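Side-chain contacts in regulator of nonsense transcripts 2 (Homo sapiens, PDB 4CEM), which serves as a factor of nonsense-mediated mRNA decay, its first MIF4G domain being an all-helical module probably used for contacts with partner molecules: residues 84-89 with 118-123; 212-215 with 221-224. All blocks are in the same frame, centred on the assembly; numbering follows the deposited sequence.

Contact 1. Residues 84-89 with 118-123; sequences KYIAEA and ADFAPS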
loop_
_atom_site.group_PDB
_atom_site.type_symbol
_atom_site.label_atom_id
_atom_site.label_comp_id
_atom_site.label_asym_id
_atom_site.label_seq_id
_atom_site.Cartn_x
_atom_site.Cartn_y
_atom_site.Cartn_z
ATOM N N LYS A 84 -27.815 10.231 -6.656
ATOM C CA LYS A 84 -27.927 11.122 -5.506
ATOM C C LYS A 84 -27.091 10.700 -4.306
ATOM O O LYS A 84 -27.013 11.450 -3.333
ATOM C CB LYS A 84 -29.389 11.232 -5.070
ATOM C CG LYS A 84 -30.300 11.913 -6.083
ATOM C CD LYS A 84 -31.744 11.881 -5.599
ATOM C CE LYS A 84 -32.751 11.984 -6.740
ATOM N NZ LYS A 84 -32.813 13.349 -7.342
ATOM N N TYR A 85 -26.469 9.521 -4.351
ATOM C CA TYR A 85 -25.844 8.951 -3.145
ATOM C C TYR A 85 -24.316 8.805 -3.237
ATOM O O TYR A 85 -23.700 8.068 -2.455
ATOM C CB TYR A 85 -26.500 7.611 -2.805
ATOM C CG TYR A 85 -28.009 7.678 -2.728
ATOM C CD1 TYR A 85 -28.782 7.668 -3.890
ATOM C CD2 TYR A 85 -28.669 7.755 -1.498
ATOM C CE1 TYR A 85 -30.163 7.732 -3.832
ATOM C CE2 TYR A 85 -30.056 7.822 -1.428
ATOM C CZ TYR A 85 -30.794 7.809 -2.602
ATOM O OH TYR A 85 -32.165 7.870 -2.571
ATOM N N ILE A 86 -23.707 9.546 -4.159
ATOM C CA ILE A 86 -22.264 9.485 -4.367
ATOM C C ILE A 86 -21.514 9.793 -3.079
ATOM O O ILE A 86 -20.732 8.976 -2.598
ATOM C CB ILE A 86 -21.794 10.454 -5.485
ATOM C CG1 ILE A 86 -22.364 10.042 -6.850
ATOM C CG2 ILE A 86 -20.276 10.491 -5.570
ATOM C CD1 ILE A 86 -21.910 8.677 -7.321
ATOM N N ALA A 87 -21.770 10.967 -2.512
ATOM C CA ALA A 87 -21.043 11.426 -1.327
ATOM C C ALA A 87 -21.091 10.404 -0.201
ATOM O O ALA A 87 -20.090 10.185 0.476
ATOM C CB ALA A 87 -21.586 12.764 -0.855
ATOM N N GLU A 88 -22.246 9.768 -0.023
ATOM C CA GLU A 88 -22.437 8.763 1.032
ATOM C C GLU A 88 -21.665 7.484 0.708
ATOM O O GLU A 88 -20.973 6.933 1.566
ATOM C CB GLU A 88 -23.928 8.435 1.222
ATOM C CG GLU A 88 -24.814 9.623 1.591
ATOM C CD GLU A 88 -25.369 10.371 0.379
ATOM O OE1 GLU A 88 -24.576 10.851 -0.467
ATOM O OE2 GLU A 88 -26.610 10.481 0.267
ATOM N N ALA A 89 -21.783 7.034 -0.541
ATOM C CA ALA A 89 -21.080 5.846 -1.023
ATOM C C ALA A 89 -19.568 6.028 -0.942
ATOM O O ALA A 89 -18.846 5.131 -0.518
ATOM C CB ALA A 89 -21.498 5.530 -2.449
ATOM N N ALA A 118 -19.944 10.633 -13.253
ATOM C CA ALA A 118 -18.937 11.699 -13.311
ATOM C C ALA A 118 -18.564 12.290 -11.952
ATOM O O ALA A 118 -17.429 12.710 -11.761
ATOM C CB ALA A 118 -19.399 12.804 -14.250
ATOM N N ASP A 119 -19.496 12.308 -11.005
ATOM C CA ASP A 119 -19.241 12.884 -9.675
ATOM C C ASP A 119 -18.353 12.043 -8.778
ATOM O O ASP A 119 -17.911 12.521 -7.730
ATOM C CB ASP A 119 -20.555 13.101 -8.915
ATOM C CG ASP A 119 -21.406 14.174 -9.521
ATOM O OD1 ASP A 119 -20.960 14.803 -10.501
ATOM O OD2 ASP A 119 -22.533 14.383 -9.020
ATOM N N PHE A 120 -18.105 10.795 -9.157
ATOM C CA PHE A 120 -17.446 9.866 -8.248
ATOM C C PHE A 120 -16.004 10.239 -7.934
ATOM O O PHE A 120 -15.649 10.399 -6.769
ATOM C CB PHE A 120 -17.500 8.440 -8.797
ATOM C CG PHE A 120 -16.993 7.408 -7.827
ATOM C CD1 PHE A 120 -17.710 7.115 -6.671
ATOM C CD2 PHE A 120 -15.799 6.741 -8.057
ATOM C CE1 PHE A 120 -17.251 6.174 -5.767
ATOM C CE2 PHE A 120 -15.336 5.799 -7.153
ATOM C CZ PHE A 120 -16.061 5.515 -6.007
ATOM N N ALA A 121 -15.180 10.372 -8.968
ATOM C CA ALA A 121 -13.732 10.559 -8.773
ATOM C C ALA A 121 -13.406 11.803 -7.947
ATOM O O ALA A 121 -12.642 11.709 -6.985
ATOM C CB ALA A 121 -12.992 10.588 -10.107
ATOM N N PRO A 122 -13.997 12.965 -8.300
ATOM C CA PRO A 122 -13.788 14.196 -7.509
ATOM C C PRO A 122 -14.200 14.062 -6.035
ATOM O O PRO A 122 -13.459 14.491 -5.146
ATOM C CB PRO A 122 -14.670 15.221 -8.218
ATOM C CG PRO A 122 -14.822 14.705 -9.609
ATOM C CD PRO A 122 -14.867 13.211 -9.464
ATOM N N SER A 123 -15.353 13.446 -5.782
ATOM C CA SER A 123 -15.782 13.151 -4.407
ATOM C C SER A 123 -14.824 12.212 -3.682
ATOM O O SER A 123 -14.435 12.487 -2.544
ATOM C CB SER A 123 -17.177 12.538 -4.400
ATOM O OG SER A 123 -18.012 13.210 -5.326
#

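Contact 2. Residues 212-215 with 221-224; sequences KSAA and SFPP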
loop_
_atom_site.group_PDB
_atom_site.type_symbol
_atom_site.label_atom_id
_atom_site.label_comp_id
_atom_site.label_asym_id
_atom_site.label_seq_id
_atom_site.Cartn_x
_atom_site.Cartn_y
_atom_site.Cartn_z
ATOM N N LYS A 212 14.927 -9.305 -10.479
ATOM C CA LYS A 212 16.105 -9.269 -11.334
ATOM C C LYS A 212 16.766 -10.631 -11.349
ATOM O O LYS A 212 17.042 -11.190 -12.414
ATOM C CB LYS A 212 17.094 -8.211 -10.861
ATOM C CG LYS A 212 16.656 -6.789 -11.163
ATOM C CD LYS A 212 17.823 -5.842 -10.978
ATOM C CE LYS A 212 17.429 -4.386 -11.158
ATOM N NZ LYS A 212 18.640 -3.518 -11.097
ATOM N N SER A 213 16.988 -11.166 -10.156
ATOM C CA SER A 213 17.604 -12.470 -10.004
ATOM C C SER A 213 16.799 -13.582 -10.680
ATOM O O SER A 213 17.363 -14.445 -11.348
ATOM C CB SER A 213 17.790 -12.778 -8.524
ATOM O OG SER A 213 18.729 -11.882 -7.962
ATOM N N ALA A 214 15.484 -13.562 -10.516
ATOM C CA ALA A 214 14.653 -14.598 -11.112
ATOM C C ALA A 214 14.730 -14.503 -12.627
ATOM O O ALA A 214 14.772 -15.519 -13.317
ATOM C CB ALA A 214 13.211 -14.477 -10.634
ATOM N N ALA A 215 14.765 -13.276 -13.141
ATOM C CA ALA A 215 14.728 -13.051 -14.588
ATOM C C ALA A 215 15.975 -13.614 -15.251
ATOM O O ALA A 215 15.881 -14.333 -16.237
ATOM C CB ALA A 215 14.584 -11.568 -14.898
ATOM N N SER A 221 10.797 -13.322 -18.577
ATOM C CA SER A 221 10.624 -11.922 -18.926
ATOM C C SER A 221 9.494 -11.282 -18.126
ATOM O O SER A 221 8.330 -11.594 -18.333
ATOM C CB SER A 221 10.316 -11.816 -20.413
ATOM O OG SER A 221 9.541 -10.670 -20.668
ATOM N N PHE A 222 9.842 -10.360 -17.238
ATOM C CA PHE A 222 8.859 -9.704 -16.354
ATOM C C PHE A 222 8.186 -8.493 -17.007
ATOM O O PHE A 222 8.751 -7.902 -17.921
ATOM C CB PHE A 222 9.540 -9.289 -15.046
ATOM C CG PHE A 222 9.693 -10.414 -14.074
ATOM C CD1 PHE A 222 10.731 -11.321 -14.208
ATOM C CD2 PHE A 222 8.774 -10.587 -13.038
ATOM C CE1 PHE A 222 10.869 -12.369 -13.315
ATOM C CE2 PHE A 222 8.911 -11.632 -12.143
ATOM C CZ PHE A 222 9.958 -12.527 -12.283
ATOM N N PRO A 223 6.994 -8.095 -16.506
ATOM C CA PRO A 223 6.206 -7.074 -17.187
ATOM C C PRO A 223 6.929 -5.743 -17.268
ATOM O O PRO A 223 7.654 -5.385 -16.361
ATOM C CB PRO A 223 4.948 -6.931 -16.306
ATOM C CG PRO A 223 5.004 -8.023 -15.306
ATOM C CD PRO A 223 6.450 -8.375 -15.167
ATOM N N PRO A 224 6.711 -4.996 -18.344
ATOM C CA PRO A 224 7.364 -3.700 -18.442
ATOM C C PRO A 224 6.641 -2.638 -17.606
ATOM O O PRO A 224 5.433 -2.754 -17.375
ATOM C CB PRO A 224 7.246 -3.380 -19.934
ATOM C CG PRO A 224 5.964 -4.033 -20.347
ATOM C CD PRO A 224 5.716 -5.197 -19.410
#

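Contact 1. Residues 84-89 with 118-123
Asp119 meets Ile86 through the methylene of its side chain: CB is the touching atom, 4.1 Å from Ile86 CG1, and the two side chains cross at about a right angle. The backbone of Asp119 contributes as well, its carbonyl O lying 3.8 Å from Ile86 CG2.

At Phe120 the approach is made by the main chain more than by the ring. Ile86 CG2 comes to 3.9 Å from Phe120 CA, whereas its distance to Phe120 CD1 is 4.4 Å, with the methyl placed obliquely to the ring. Phe120 CG is anti to its own N (chi1 -173°), which puts the ring against Val90 and Ile93 of helix 86-95, and stacked on Phe113. These partners locate the contact within the MIF4G fold, a stack of alpha-helices of HEAT-like character: the first turns of helices 86-95 and 120-137 lie side by side, and Phe113 of the intervening helix 103-116 reaches both Phe120 and Ala89.

Ser123, one turn further on, is the third residue of this segment to meet the isoleucine, again at CG2. Its OG is 3.5 Å from Ile86 CG2, and its CB also touches that methyl; the serine side chain touches Val90 besides. The hydroxyl is turned back along its own helix, and Ser123 OG donates to Asp119 O with a C=O...OG angle of 155° and OG tilted 24° from the carbonyl plane. The modelled separation of Ser123 OG and Asp119 O, 2.5 Å, is shorter than usual and not reliable at 2.60 Å resolution. Because Ser123 N also reaches Asp119 O, in a weak bond of 3.3 Å, this carbonyl accepts from both backbone and side chain of one residue.

Contact 2. Residues 212-215 with 221-224
Ala215 and Ser221 bring the two backbones nearest, with their CA atoms 6.1 Å apart, between the last turn of helix 209-218 and the extended chain that follows it (Phe222 phi/psi -86°/158°). From that extended chain Phe222 points its CB toward the helix, and its phenyl ring bears on two successive alanines. Ala215 CB lies 3.9 Å from Phe222 CD1, while Ala214 CB is 4.1 Å from Phe222 CZ, so the methyls sit at different points along one side of the ring's outline. Both meet the ring obliquely. Between them, Phe222 CE1 comes to 4.0 Å from Ala215 N, which shows that the ring also rests against the helix backbone. The ring is directed there by CG standing beside the backbone N (chi1 -80°). The side-chain touches across the two segments are apolar.

Further support comes from helix 6-33: the His15 ring packs edge-to-face with that of Phe222, Ser11 touches Ala214, and Trp19 NE1 hydrogen-bonds to Ser221 O. The phenyl ring therefore touches residues of two helices. This is a short-range contact in which an aromatic residue of an extended segment folds back onto the helix just left, within the MIF4G domain, an all-helical fold of HEAT-like character.

In the fold
From the N terminus, after helix 6-33 and three shorter helices, the chain reaches contact 1. This contact closes a loop of 28 intervening residues, mostly helix 103-116 and the rest of helix 86-95, and thereby joins the starts of helices 86-95 and 120-137. Several further helices follow before contact 2, whose segments are separated by only five residues and close the turn at the end of helix 209-218, ahead of helix 230-259. The two loops neither nest nor cross; they come in series. The centres of contact 1 and contact 2 are about 39 Å apart. The nearest atoms of contact 1 and contact 2 are about 24 Å apart. Contact 2 also packs against the N-terminal helix 6-33.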